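Local coordinates for putative sugar binding protein (Salmonella enterica subsp. enterica serovar Typhimurium, PDB 3KNZ), which probably binds phosphosugars or related carbohydrate derivatives through its SIS fold, although its exact reaction or regulatory role is not established, at residues T60-A65 / V80-P85. Residues are numbered along the deposited sequence; the frame is centred on the assembly and turned at random.
Sequences TSYHGA and VDVCWP
Y62 and A65, near the start of helix 59-76, meet V82 and W84 in an apolar and aromatic contact between that helix and strand 80-83, an outermost strand, within this chain, of its first parallel sheet. W84 follows directly on the strand and lays its indole against one face of the Y62 ring. NE1 of W84 stands 3.4 Å above the plane of the Y62 ring, over its centre and nearly equidistant from the six ring carbons, while CZ2 of W84 runs out to 3.6 Å from OH of Y62. The two planes are inclined obliquely, at 34°. Y62 suits this place because its flat ring offers a face to W84 while its CE1 meets CG1 of V82 at 3.8 Å. With CG anti to the backbone N (chi1 164°), the phenol reaches across from the helix to the indole. One turn on, small A65 lets the helix come close, its CB 3.6 Å from CG1 of V82. The branched V82 suits a strand, and its CG1 touches both A65 and Y62. The contact joins the helix and second strand of the beta-alpha-beta unit 52-56, 59-76, 80-83 of an SIS domain, with its Rossmann-like alpha/beta layering.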
# COMPACT_ATOMS: atom_id res chain seq x y z
N THR A 60 7.68 -8.60 -5.55
CA THR A 60 8.23 -9.54 -4.58
C THR A 60 9.16 -8.87 -3.56
O THR A 60 9.15 -9.23 -2.39
CB THR A 60 8.95 -10.70 -5.28
OG1 THR A 60 8.01 -11.44 -6.06
CG2 THR A 60 9.61 -11.63 -4.25
N SER A 61 9.95 -7.90 -4.01
CA SER A 61 10.86 -7.19 -3.12
C SER A 61 10.07 -6.46 -2.05
O SER A 61 10.39 -6.53 -0.86
CB SER A 61 11.72 -6.21 -3.91
OG SER A 61 12.50 -6.89 -4.88
N TYR A 62 9.04 -5.75 -2.48
CA TYR A 62 8.15 -5.00 -1.59
C TYR A 62 7.47 -5.91 -0.57
O TYR A 62 7.38 -5.58 0.61
CB TYR A 62 7.11 -4.23 -2.41
CG TYR A 62 5.90 -3.72 -1.65
CD1 TYR A 62 5.99 -2.62 -0.80
CD2 TYR A 62 4.65 -4.31 -1.82
CE1 TYR A 62 4.87 -2.15 -0.12
CE2 TYR A 62 3.53 -3.86 -1.14
CZ TYR A 62 3.64 -2.78 -0.30
OH TYR A 62 2.51 -2.34 0.36
N HIS A 63 7.00 -7.07 -1.04
CA HIS A 63 6.35 -8.04 -0.16
C HIS A 63 7.34 -8.59 0.86
O HIS A 63 7.02 -8.72 2.04
CB HIS A 63 5.75 -9.18 -0.96
CG HIS A 63 4.75 -8.73 -1.98
ND1 HIS A 63 4.70 -9.26 -3.25
CD2 HIS A 63 3.80 -7.77 -1.93
CE1 HIS A 63 3.72 -8.68 -3.92
NE2 HIS A 63 3.17 -7.76 -3.15
N GLY A 64 8.55 -8.91 0.41
CA GLY A 64 9.58 -9.38 1.30
C GLY A 64 9.81 -8.38 2.42
O GLY A 64 10.05 -8.76 3.57
N ALA A 65 9.74 -7.09 2.07
CA ALA A 65 9.88 -6.01 3.05
C ALA A 65 8.72 -6.04 4.02
O ALA A 65 8.91 -5.94 5.24
CB ALA A 65 9.95 -4.66 2.35
N VAL A 80 10.64 1.10 11.28
CA VAL A 80 10.92 0.56 9.96
C VAL A 80 9.76 0.85 9.00
O VAL A 80 8.65 0.36 9.20
CB VAL A 80 11.15 -0.95 10.00
CG1 VAL A 80 11.24 -1.50 8.56
CG2 VAL A 80 12.41 -1.27 10.82
N ASP A 81 10.04 1.63 7.96
CA ASP A 81 9.04 1.96 6.96
C ASP A 81 9.14 1.02 5.77
O ASP A 81 10.24 0.56 5.44
CB ASP A 81 9.28 3.38 6.43
CG ASP A 81 9.15 4.45 7.51
OD1 ASP A 81 8.26 4.32 8.38
OD2 ASP A 81 9.91 5.44 7.45
N VAL A 82 8.01 0.72 5.15
CA VAL A 82 7.99 -0.07 3.90
C VAL A 82 7.12 0.67 2.89
O VAL A 82 5.93 0.85 3.11
CB VAL A 82 7.42 -1.47 4.07
CG1 VAL A 82 7.42 -2.17 2.72
CG2 VAL A 82 8.22 -2.27 5.10
N CYS A 83 7.71 1.08 1.78
CA CYS A 83 6.97 1.83 0.77
C CYS A 83 7.54 1.69 -0.62
O CYS A 83 8.69 1.29 -0.80
CB CYS A 83 7.02 3.31 1.11
SG CYS A 83 8.67 3.94 0.87
N TRP A 84 6.72 2.04 -1.61
CA TRP A 84 7.14 2.01 -3.00
C TRP A 84 8.05 3.21 -3.26
O TRP A 84 7.87 4.27 -2.64
CB TRP A 84 5.93 2.05 -3.94
CG TRP A 84 4.96 0.98 -3.66
CD1 TRP A 84 5.15 -0.36 -3.84
CD2 TRP A 84 3.63 1.14 -3.17
NE1 TRP A 84 4.02 -1.05 -3.47
CE2 TRP A 84 3.07 -0.15 -3.06
CE3 TRP A 84 2.86 2.25 -2.80
CZ2 TRP A 84 1.77 -0.36 -2.59
CZ3 TRP A 84 1.58 2.04 -2.34
CH2 TRP A 84 1.04 0.74 -2.24
N PRO A 85 9.02 3.05 -4.17
CA PRO A 85 9.99 4.11 -4.44
C PRO A 85 9.41 5.50 -4.72
O PRO A 85 9.98 6.49 -4.26
CB PRO A 85 10.73 3.59 -5.67
CG PRO A 85 10.56 2.10 -5.62
CD PRO A 85 9.23 1.86 -5.01